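Local coordinates for cystalysin (Treponema denticola, PDB 1C7N), which binds pyridoxal-5'-phosphate and belongs to the aminotransferase class I and II family of pyridoxal-phosphate-dependent enzymes, at residues 168-173 with 200-205; 205-210 with 232-237; 146-151 with 180-185. All blocks are in the same frame, centred on the assembly; numbering follows the deposited sequence.

Interaction 1. Residues 168-173 with 200-205; sequences LLFCSP and LWSDEI. With PLP (pyridoxal-5'-phosphate), chain I.
Leu168 to Cys171 pair in parallel with Leu200 to Asp203. They are neighbouring strands of the central mixed sheet in the aminotransferase fold, joined as a beta-alpha-beta unit through helix 183-195.

Backbone hydrogen bonds come first. Trp201 N donates to Leu168 O, and Phe170 N to Trp201 O. Asp203 N then reaches Phe170 O at 2.7 Å. Ser172 N continues the ladder past the strand end, to Asp203 O at 2.8 Å, with an almost straight N-H...O angle of 179°.

The apolar contacts divide between two faces. On one, Leu169 CD1 lies 3.8 Å from Trp201 CB and near the edge of the indole. Val102 and Val106 of helix 98-109 pack over this pair. On the other, Leu200 CD1 sits 4.2 Å from Phe170 CB, and Ser202 OG meets the edge of the Phe170 ring.

Polar side chains and two waters close the carboxyl end. Glu204 OE2 accepts from Ser202 OG at 2.8 Å through its anti lone pair, and also from Phe219 N. Water 1 links the same oxygen to Ser172 OG. Water 2 bridges two backbone oxygens, donating to both Pro173 O and Asp203 O.

Pyridoxal-5'-phosphate lies at this end, on the face of Leu169 and Trp201. Cys171 SG is 3.4 Å from PLP C2A. Asp203 holds its carboxylate opposite its own backbone N (chi1 -178°). Its OD2 accepts from Ile205 N in an Asx turn, which helps fix the group, while OD1 stands 2.6 Å from PLP N1.

Interaction 2. Residues 205-210 with 232-237; sequences IHFDLI and TFTAPS. With PLP (pyridoxal-5'-phosphate), chain I.
This contact forms part of the wall of the pyridoxal-5'-phosphate pocket, with Ile205, His206 and Ser237 among the pocket residues. Ile205 CD1 is 4.1 Å from Ala235 CB and 3.4 Å from Ser237 OG. The chain of Ile205 is fully extended (chi2 173°), which carries CD1 across to the other segment. Its second branch does a different job: CG2 lies over one face of the pyridine ring, 3.7 Å from PLP C2.

Ser237 also touches the phosphate, OG donating a weak hydrogen bond to PLP O3P at 3.3 Å. At the far end of PLP, His206 turns its ring so that PLP C2A lies at the ring edge and in its plane.

One water bridges the two backbones. Water 3 donates to Ile205 O at 2.8 Å and to Ala235 O at 2.6 Å, so two buried carbonyls share it. Beyond it, a type I turn from His206 to Leu209 is closed by Leu209 N donating to His206 O. The turn presents Phe207, whose ring meets Thr234 obliquely, CE1 being 4.0 Å from Thr234 CG2. Thr234 gives only its carbon side to the ring; its OG1 is hydrogen-bonded to Asn249 O.

Helices and strands flank the contact. Strand 230-234 runs in the central sheet next to strand 199-203, from which the loop of 205-210 emerges. Val98 of helix 98-109 touches Ile205. On the side of Phe207, helix 69-83 supplies Met79 and His83, the latter stacked on the Phe207 ring.

Interaction 3. Residues 146-151 with 180-185; sequences DGYYTI and VWKKDE
Ile151 and Trp181 form the buried part of this contact, their side chains crossing at about a right angle. The end of Ile151 meets the six-membered ring of the indole obliquely. CD1 is 3.5 Å from Trp181 CH2, and CG1 is 3.7 Å from Trp181 CZ3. Ile151 places CG1 beside its own backbone N (chi1 -57°), and this branch does all the touching. The indole is held by its other end, where NE1 donates to Cys171 O of the central sheet. Its ring also meets Phe170, with the planes at about 35°.

Glu185 stands beside the same indole, with its CD in the ring plane at the edge. Its carboxylate has several partners. OE1 accepts from Lys182 N at 2.6 Å, using its anti lone pair. Lys182 is the N-cap of helix 183-195, so this bond ties the Glu185 side chain back to the start of its own helix. OE1 also forms a salt bridge with Arg179. OE2 accepts from water 4 at 2.6 Å, and that water in turn accepts from Ile151 N.

At the solvent-exposed side, Tyr148 and Lys182 cross at a slant. The lysine chain bends at its last two torsions (chi4 -70°), bringing NZ to the edge of the phenol, close to its plane. NZ is 2.9 Å from Tyr148 OH. That hydroxyl is hydrogen-bonded to Glu323.

The chemistry therefore changes across the contact. Strand 148-150, half of a small antiparallel pair with 143-145, and the residues after it are joined to the helix start by apolar packing inside and by water toward the carboxylate. Arg179, and the helix start with its N-H groups, would probably favour the anionic form of Glu185.

Overall arrangement
Interactions 1 and 2 are fully buried and both touch pyridoxal-5'-phosphate; interaction 3 is partly exposed and lies farther out. The first two share Ile205, and their strands are neighbours in the central sheet, where Phe233 N and O probably bond to Ser202 O and Glu204 N. Their chemistry still differs: interaction 1 rests on a direct backbone ladder, whereas interaction 2 relies on apolar contact and one bridging water. Interaction 3 adds a carboxylate at a helix start and a lysine beside a tyrosine. It joins interaction 1 through Trp181, which reaches back to the end of strand 165-171. Its link to interaction 2 is slight, Val180 against Ile210.

Interaction 1. Residues 168-173 with 200-205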
loop_
_atom_site.group_PDB
_atom_site.type_symbol
_atom_site.label_atom_id
_atom_site.label_comp_id
_atom_site.label_asym_id
_atom_site.label_seq_id
_atom_site.Cartn_x
_atom_site.Cartn_y
_atom_site.Cartn_z
ATOM N N LEU A 168 -17.036 -12.280 14.594
ATOM C CA LEU A 168 -18.049 -11.258 14.399
ATOM C C LEU A 168 -17.373 -10.023 13.809
ATOM O O LEU A 168 -16.542 -9.389 14.462
ATOM C CB LEU A 168 -18.707 -10.891 15.732
ATOM C CG LEU A 168 -19.606 -9.648 15.701
ATOM C CD1 LEU A 168 -20.714 -9.847 14.675
ATOM C CD2 LEU A 168 -20.195 -9.397 17.085
ATOM N N LEU A 169 -17.715 -9.701 12.565
ATOM C CA LEU A 169 -17.162 -8.528 11.896
ATOM C C LEU A 169 -18.128 -7.388 12.214
ATOM O O LEU A 169 -19.226 -7.320 11.668
ATOM C CB LEU A 169 -17.079 -8.776 10.388
ATOM C CG LEU A 169 -16.400 -7.719 9.515
ATOM C CD1 LEU A 169 -15.063 -7.301 10.122
ATOM C CD2 LEU A 169 -16.199 -8.289 8.112
ATOM N N PHE A 170 -17.690 -6.493 13.092
ATOM C CA PHE A 170 -18.506 -5.384 13.568
ATOM C C PHE A 170 -18.135 -4.010 13.003
ATOM O O PHE A 170 -16.958 -3.692 12.836
ATOM C CB PHE A 170 -18.404 -5.358 15.097
ATOM C CG PHE A 170 -19.536 -4.652 15.779
ATOM C CD1 PHE A 170 -20.836 -5.133 15.673
ATOM C CD2 PHE A 170 -19.299 -3.516 16.548
ATOM C CE1 PHE A 170 -21.885 -4.495 16.326
ATOM C CE2 PHE A 170 -20.336 -2.875 17.201
ATOM C CZ PHE A 170 -21.633 -3.364 17.093
ATOM N N CYS A 171 -19.146 -3.192 12.722
ATOM C CA CYS A 171 -18.912 -1.843 12.198
ATOM C C CYS A 171 -19.407 -0.844 13.245
ATOM O O CYS A 171 -20.594 -0.838 13.593
ATOM C CB CYS A 171 -19.664 -1.646 10.876
ATOM S SG CYS A 171 -19.122 -0.223 9.882
ATOM N N SER A 172 -18.504 -0.001 13.745
ATOM C CA SER A 172 -18.871 0.958 14.787
ATOM C C SER A 172 -18.028 2.236 14.794
ATOM O O SER A 172 -16.842 2.189 15.126
ATOM C CB SER A 172 -18.752 0.260 16.150
ATOM O OG SER A 172 -18.877 1.168 17.223
ATOM N N PRO A 173 -18.626 3.394 14.439
ATOM C CA PRO A 173 -20.020 3.608 14.029
ATOM C C PRO A 173 -20.381 2.712 12.850
ATOM O O PRO A 173 -19.504 2.307 12.080
ATOM C CB PRO A 173 -20.050 5.087 13.664
ATOM C CG PRO A 173 -19.039 5.674 14.608
ATOM C CD PRO A 173 -17.906 4.678 14.501
ATOM N N LEU A 200 -13.401 -11.091 17.788
ATOM C CA LEU A 200 -14.066 -9.821 17.503
ATOM C C LEU A 200 -13.226 -8.935 16.589
ATOM O O LEU A 200 -12.110 -8.550 16.941
ATOM C CB LEU A 200 -14.373 -9.049 18.793
ATOM C CG LEU A 200 -14.962 -7.649 18.556
ATOM C CD1 LEU A 200 -16.338 -7.768 17.902
ATOM C CD2 LEU A 200 -15.066 -6.896 19.863
ATOM N N TRP A 201 -13.768 -8.624 15.415
ATOM C CA TRP A 201 -13.093 -7.756 14.457
ATOM C C TRP A 201 -13.950 -6.495 14.384
ATOM O O TRP A 201 -14.962 -6.468 13.687
ATOM C CB TRP A 201 -13.019 -8.410 13.072
ATOM C CG TRP A 201 -12.406 -9.785 13.052
ATOM C CD1 TRP A 201 -11.574 -10.337 13.990
ATOM C CD2 TRP A 201 -12.565 -10.775 12.028
ATOM N NE1 TRP A 201 -11.209 -11.607 13.612
ATOM C CE2 TRP A 201 -11.803 -11.902 12.413
ATOM C CE3 TRP A 201 -13.279 -10.819 10.822
ATOM C CZ2 TRP A 201 -11.735 -13.058 11.637
ATOM C CZ3 TRP A 201 -13.213 -11.968 10.049
ATOM C CH2 TRP A 201 -12.445 -13.074 10.460
ATOM N N SER A 202 -13.540 -5.460 15.108
ATOM C CA SER A 202 -14.287 -4.209 15.160
ATOM C C SER A 202 -13.729 -3.097 14.274
ATOM O O SER A 202 -12.631 -2.579 14.520
ATOM C CB SER A 202 -14.360 -3.724 16.608
ATOM O OG SER A 202 -15.269 -2.650 16.739
ATOM N N ASP A 203 -14.494 -2.739 13.244
ATOM C CA ASP A 203 -14.105 -1.684 12.311
ATOM C C ASP A 203 -14.660 -0.367 12.842
ATOM O O ASP A 203 -15.866 -0.110 12.772
ATOM C CB ASP A 203 -14.661 -1.984 10.912
ATOM C CG ASP A 203 -14.247 -0.953 9.867
ATOM O OD1 ASP A 203 -14.434 -1.226 8.654
ATOM O OD2 ASP A 203 -13.749 0.132 10.242
ATOM N N GLU A 204 -13.776 0.460 13.386
ATOM C CA GLU A 204 -14.186 1.736 13.951
ATOM C C GLU A 204 -13.511 2.896 13.220
ATOM O O GLU A 204 -13.112 3.889 13.835
ATOM C CB GLU A 204 -13.848 1.760 15.451
ATOM C CG GLU A 204 -14.153 0.422 16.148
ATOM C CD GLU A 204 -14.220 0.507 17.666
ATOM O OE1 GLU A 204 -13.693 1.477 18.250
ATOM O OE2 GLU A 204 -14.794 -0.416 18.282
ATOM N N ILE A 205 -13.402 2.774 11.899
ATOM C CA ILE A 205 -12.755 3.819 11.121
ATOM C C ILE A 205 -13.482 5.155 11.222
ATOM O O ILE A 205 -12.862 6.206 11.079
ATOM C CB ILE A 205 -12.606 3.428 9.634
ATOM C CG1 ILE A 205 -11.642 4.407 8.960
ATOM C CG2 ILE A 205 -13.959 3.448 8.938
ATOM C CD1 ILE A 205 -11.268 4.046 7.562
HETATM N N1 PLP I . -14.615 0.490 6.713
HETATM C C2 PLP I . -15.807 1.229 6.583
HETATM C C2A PLP I . -16.950 0.767 7.469
HETATM C C3 PLP I . -15.755 2.393 5.695
HETATM O O3 PLP I . -16.941 2.980 5.528
HETATM C C4 PLP I . -14.534 2.740 5.068
HETATM C C4A PLP I . -14.414 3.948 4.252
HETATM C C5 PLP I . -13.333 1.885 5.324
HETATM C C6 PLP I . -13.413 0.775 6.114
HETATM C C5A PLP I . -11.988 2.497 4.940
HETATM O O4P PLP I . -11.102 1.877 4.096
HETATM P P PLP I . -9.703 2.694 3.948
HETATM O O1P PLP I . -9.105 2.059 2.778
HETATM O O2P PLP I . -8.889 2.462 5.208
HETATM O O3P PLP I . -9.958 4.123 3.736
HETATM O O HOH W 1 -17.230 0.330 19.147
HETATM O O HOH W 2 -16.673 2.625 11.819
#

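Interaction 2. Residues 205-210 with 232-237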
loop_
_atom_site.group_PDB
_atom_site.type_symbol
_atom_site.label_atom_id
_atom_site.label_comp_id
_atom_site.label_asym_id
_atom_site.label_seq_id
_atom_site.Cartn_x
_atom_site.Cartn_y
_atom_site.Cartn_z
ATOM N N ILE A 205 -13.402 2.774 11.899
ATOM C CA ILE A 205 -12.755 3.819 11.121
ATOM C C ILE A 205 -13.482 5.155 11.222
ATOM O O ILE A 205 -12.862 6.206 11.079
ATOM C CB ILE A 205 -12.606 3.428 9.634
ATOM C CG1 ILE A 205 -11.642 4.407 8.960
ATOM C CG2 ILE A 205 -13.959 3.448 8.938
ATOM C CD1 ILE A 205 -11.268 4.046 7.562
ATOM N N HIS A 206 -14.790 5.115 11.475
ATOM C CA HIS A 206 -15.576 6.338 11.604
ATOM C C HIS A 206 -15.662 6.819 13.050
ATOM O O HIS A 206 -16.485 7.686 13.355
ATOM C CB HIS A 206 -17.017 6.127 11.128
ATOM C CG HIS A 206 -17.156 5.815 9.671
ATOM N ND1 HIS A 206 -17.175 4.526 9.183
ATOM C CD2 HIS A 206 -17.352 6.624 8.604
ATOM C CE1 HIS A 206 -17.386 4.555 7.880
ATOM N NE2 HIS A 206 -17.497 5.816 7.503
ATOM N N PHE A 207 -14.837 6.293 13.951
ATOM C CA PHE A 207 -15.003 6.712 15.342
ATOM C C PHE A 207 -14.685 8.158 15.736
ATOM O O PHE A 207 -14.965 8.549 16.868
ATOM C CB PHE A 207 -14.350 5.699 16.322
ATOM C CG PHE A 207 -12.838 5.734 16.386
ATOM C CD1 PHE A 207 -12.172 4.909 17.294
ATOM C CD2 PHE A 207 -12.083 6.566 15.573
ATOM C CE1 PHE A 207 -10.775 4.912 17.391
ATOM C CE2 PHE A 207 -10.685 6.578 15.663
ATOM C CZ PHE A 207 -10.034 5.750 16.574
ATOM N N ASP A 208 -14.143 8.960 14.818
ATOM C CA ASP A 208 -13.870 10.368 15.130
ATOM C C ASP A 208 -14.968 11.252 14.551
ATOM O O ASP A 208 -15.017 12.450 14.829
ATOM C CB ASP A 208 -12.538 10.845 14.541
ATOM C CG ASP A 208 -11.354 10.082 15.073
ATOM O OD1 ASP A 208 -11.248 9.923 16.305
ATOM O OD2 ASP A 208 -10.517 9.651 14.254
ATOM N N LEU A 209 -15.836 10.664 13.731
ATOM C CA LEU A 209 -16.916 11.408 13.092
ATOM C C LEU A 209 -18.247 11.153 13.786
ATOM O O LEU A 209 -19.126 10.460 13.261
ATOM C CB LEU A 209 -16.991 11.027 11.606
ATOM C CG LEU A 209 -15.732 11.410 10.812
ATOM C CD1 LEU A 209 -15.648 10.614 9.520
ATOM C CD2 LEU A 209 -15.736 12.900 10.528
ATOM N N ILE A 210 -18.378 11.730 14.977
ATOM C CA ILE A 210 -19.577 11.584 15.798
ATOM C C ILE A 210 -20.349 12.899 15.842
ATOM O O ILE A 210 -19.757 13.966 16.007
ATOM C CB ILE A 210 -19.201 11.188 17.245
ATOM C CG1 ILE A 210 -18.249 9.989 17.229
ATOM C CG2 ILE A 210 -20.460 10.866 18.047
ATOM C CD1 ILE A 210 -18.821 8.750 16.564
ATOM N N THR A 232 -9.057 -4.470 16.351
ATOM C CA THR A 232 -9.763 -3.222 16.095
ATOM C C THR A 232 -9.110 -2.448 14.960
ATOM O O THR A 232 -7.919 -2.128 15.020
ATOM C CB THR A 232 -9.803 -2.334 17.359
ATOM O OG1 THR A 232 -10.517 -3.013 18.402
ATOM C CG2 THR A 232 -10.498 -1.019 17.059
ATOM N N PHE A 233 -9.896 -2.161 13.924
ATOM C CA PHE A 233 -9.400 -1.427 12.763
ATOM C C PHE A 233 -9.657 0.069 12.893
ATOM O O PHE A 233 -10.798 0.500 13.067
ATOM C CB PHE A 233 -10.075 -1.926 11.476
ATOM C CG PHE A 233 -10.097 -3.424 11.333
ATOM C CD1 PHE A 233 -11.083 -4.179 11.959
ATOM C CD2 PHE A 233 -9.135 -4.082 10.569
ATOM C CE1 PHE A 233 -11.113 -5.567 11.827
ATOM C CE2 PHE A 233 -9.157 -5.472 10.434
ATOM C CZ PHE A 233 -10.150 -6.214 11.065
ATOM N N THR A 234 -8.593 0.865 12.836
ATOM C CA THR A 234 -8.740 2.317 12.913
ATOM C C THR A 234 -7.845 2.937 11.859
ATOM O O THR A 234 -6.955 2.276 11.312
ATOM C CB THR A 234 -8.305 2.900 14.278
ATOM O OG1 THR A 234 -6.873 2.992 14.320
ATOM C CG2 THR A 234 -8.790 2.025 15.418
ATOM N N ALA A 235 -8.085 4.211 11.576
ATOM C CA ALA A 235 -7.292 4.930 10.595
ATOM C C ALA A 235 -7.727 6.387 10.595
ATOM O O ALA A 235 -8.828 6.718 11.037
ATOM C CB ALA A 235 -7.486 4.323 9.202
ATOM N N PRO A 236 -6.855 7.282 10.112
ATOM C CA PRO A 236 -7.177 8.710 10.061
ATOM C C PRO A 236 -7.825 9.105 8.728
ATOM O O PRO A 236 -8.274 10.239 8.569
ATOM C CB PRO A 236 -5.810 9.361 10.245
ATOM C CG PRO A 236 -4.935 8.445 9.420
ATOM C CD PRO A 236 -5.419 7.060 9.844
ATOM N N SER A 237 -7.888 8.158 7.788
ATOM C CA SER A 237 -8.436 8.406 6.446
ATOM C C SER A 237 -9.848 8.980 6.326
ATOM O O SER A 237 -10.054 9.965 5.613
ATOM C CB SER A 237 -8.329 7.137 5.584
ATOM O OG SER A 237 -8.848 6.001 6.246
HETATM N N1 PLP I . -14.615 0.490 6.713
HETATM C C2 PLP I . -15.807 1.229 6.583
HETATM C C2A PLP I . -16.950 0.767 7.469
HETATM C C3 PLP I . -15.755 2.393 5.695
HETATM O O3 PLP I . -16.941 2.980 5.528
HETATM C C4 PLP I . -14.534 2.740 5.068
HETATM C C4A PLP I . -14.414 3.948 4.252
HETATM C C5 PLP I . -13.333 1.885 5.324
HETATM C C6 PLP I . -13.413 0.775 6.114
HETATM C C5A PLP I . -11.988 2.497 4.940
HETATM O O4P PLP I . -11.102 1.877 4.096
HETATM P P PLP I . -9.703 2.694 3.948
HETATM O O1P PLP I . -9.105 2.059 2.778
HETATM O O2P PLP I . -8.889 2.462 5.208
HETATM O O3P PLP I . -9.958 4.123 3.736
HETATM O O HOH W 3 -10.881 7.531 9.678
#

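Interaction 3. Residues 146-151 with 180-185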
loop_
_atom_site.group_PDB
_atom_site.type_symbol
_atom_site.label_atom_id
_atom_site.label_comp_id
_atom_site.label_asym_id
_atom_site.label_seq_id
_atom_site.Cartn_x
_atom_site.Cartn_y
_atom_site.Cartn_z
ATOM N N ASP A 146 -39.291 2.690 12.286
ATOM C CA ASP A 146 -39.397 4.109 11.965
ATOM C C ASP A 146 -38.028 4.754 11.776
ATOM O O ASP A 146 -37.767 5.845 12.281
ATOM C CB ASP A 146 -40.177 4.857 13.055
ATOM C CG ASP A 146 -41.609 4.367 13.189
ATOM O OD1 ASP A 146 -41.868 3.494 14.043
ATOM O OD2 ASP A 146 -42.477 4.849 12.433
ATOM N N GLY A 147 -37.155 4.062 11.048
ATOM C CA GLY A 147 -35.828 4.588 10.785
ATOM C C GLY A 147 -34.759 4.298 11.821
ATOM O O GLY A 147 -33.579 4.513 11.546
ATOM N N TYR A 148 -35.136 3.822 13.006
ATOM C CA TYR A 148 -34.125 3.535 14.021
ATOM C C TYR A 148 -33.675 2.081 13.966
ATOM O O TYR A 148 -34.498 1.162 14.031
ATOM C CB TYR A 148 -34.636 3.851 15.426
ATOM C CG TYR A 148 -33.501 4.073 16.396
ATOM C CD1 TYR A 148 -32.708 5.218 16.307
ATOM C CD2 TYR A 148 -33.175 3.120 17.362
ATOM C CE1 TYR A 148 -31.617 5.411 17.146
ATOM C CE2 TYR A 148 -32.079 3.304 18.210
ATOM C CZ TYR A 148 -31.306 4.452 18.091
ATOM O OH TYR A 148 -30.210 4.649 18.895
ATOM N N TYR A 149 -32.363 1.885 13.860
ATOM C CA TYR A 149 -31.780 0.551 13.777
ATOM C C TYR A 149 -31.205 0.014 15.086
ATOM O O TYR A 149 -30.468 0.707 15.784
ATOM C CB TYR A 149 -30.688 0.526 12.698
ATOM C CG TYR A 149 -31.226 0.565 11.289
ATOM C CD1 TYR A 149 -31.563 1.774 10.674
ATOM C CD2 TYR A 149 -31.428 -0.616 10.575
ATOM C CE1 TYR A 149 -32.086 1.800 9.378
ATOM C CE2 TYR A 149 -31.953 -0.601 9.287
ATOM C CZ TYR A 149 -32.278 0.605 8.694
ATOM O OH TYR A 149 -32.789 0.607 7.421
ATOM N N THR A 150 -31.540 -1.235 15.397
ATOM C CA THR A 150 -31.071 -1.895 16.612
ATOM C C THR A 150 -30.621 -3.330 16.328
ATOM O O THR A 150 -30.972 -3.910 15.300
ATOM C CB THR A 150 -32.177 -1.925 17.691
ATOM O OG1 THR A 150 -33.379 -2.467 17.124
ATOM C CG2 THR A 150 -32.444 -0.519 18.219
ATOM N N ILE A 151 -29.853 -3.892 17.256
ATOM C CA ILE A 151 -29.316 -5.247 17.135
ATOM C C ILE A 151 -30.317 -6.345 17.497
ATOM O O ILE A 151 -31.066 -6.215 18.462
ATOM C CB ILE A 151 -28.085 -5.420 18.051
ATOM C CG1 ILE A 151 -27.024 -4.366 17.715
ATOM C CG2 ILE A 151 -27.522 -6.822 17.915
ATOM C CD1 ILE A 151 -26.452 -4.485 16.332
ATOM N N VAL A 180 -24.270 4.899 16.349
ATOM C CA VAL A 180 -23.126 4.947 17.250
ATOM C C VAL A 180 -23.647 4.103 18.408
ATOM O O VAL A 180 -24.518 4.534 19.158
ATOM C CB VAL A 180 -22.806 6.373 17.737
ATOM C CG1 VAL A 180 -21.838 6.311 18.915
ATOM C CG2 VAL A 180 -22.183 7.183 16.602
ATOM N N TRP A 181 -23.124 2.890 18.527
ATOM C CA TRP A 181 -23.573 1.938 19.539
ATOM C C TRP A 181 -23.501 2.367 20.995
ATOM O O TRP A 181 -22.466 2.832 21.476
ATOM C CB TRP A 181 -22.834 0.614 19.338
ATOM C CG TRP A 181 -22.957 0.124 17.931
ATOM C CD1 TRP A 181 -21.958 0.012 17.007
ATOM C CD2 TRP A 181 -24.165 -0.278 17.269
ATOM N NE1 TRP A 181 -22.470 -0.434 15.810
ATOM C CE2 TRP A 181 -23.826 -0.621 15.944
ATOM C CE3 TRP A 181 -25.508 -0.380 17.668
ATOM C CZ2 TRP A 181 -24.772 -1.060 15.012
ATOM C CZ3 TRP A 181 -26.455 -0.817 16.741
ATOM C CH2 TRP A 181 -26.080 -1.150 15.428
ATOM N N LYS A 182 -24.620 2.200 21.695
ATOM C CA LYS A 182 -24.689 2.569 23.102
ATOM C C LYS A 182 -23.942 1.562 23.965
ATOM O O LYS A 182 -23.735 0.418 23.560
ATOM C CB LYS A 182 -26.153 2.666 23.555
ATOM C CG LYS A 182 -26.876 3.904 23.033
ATOM C CD LYS A 182 -28.211 4.114 23.734
ATOM C CE LYS A 182 -29.366 3.518 22.957
ATOM N NZ LYS A 182 -29.631 4.282 21.702
ATOM N N LYS A 183 -23.535 1.994 25.153
ATOM C CA LYS A 183 -22.799 1.131 26.067
ATOM C C LYS A 183 -23.541 -0.143 26.445
ATOM O O LYS A 183 -22.926 -1.203 26.572
ATOM C CB LYS A 183 -22.410 1.911 27.326
ATOM C CG LYS A 183 -21.056 2.613 27.199
ATOM C CD LYS A 183 -20.826 3.627 28.312
ATOM C CE LYS A 183 -19.340 3.927 28.483
ATOM N NZ LYS A 183 -18.669 4.345 27.218
ATOM N N ASP A 184 -24.859 -0.057 26.608
ATOM C CA ASP A 184 -25.632 -1.241 26.974
ATOM C C ASP A 184 -25.672 -2.247 25.832
ATOM O O ASP A 184 -25.661 -3.459 26.061
ATOM C CB ASP A 184 -27.061 -0.866 27.360
ATOM C CG ASP A 184 -27.815 -2.032 27.964
ATOM O OD1 ASP A 184 -29.064 -1.979 28.017
ATOM O OD2 ASP A 184 -27.153 -3.005 28.397
ATOM N N GLU A 185 -25.728 -1.738 24.604
ATOM C CA GLU A 185 -25.757 -2.591 23.421
ATOM C C GLU A 185 -24.417 -3.320 23.296
ATOM O O GLU A 185 -24.372 -4.519 23.023
ATOM C CB GLU A 185 -26.015 -1.743 22.168
ATOM C CG GLU A 185 -27.340 -0.995 22.183
ATOM C CD GLU A 185 -27.521 -0.079 20.976
ATOM O OE1 GLU A 185 -26.664 0.806 20.764
ATOM O OE2 GLU A 185 -28.526 -0.241 20.247
HETATM O O HOH W 4 -29.560 -2.611 19.790
#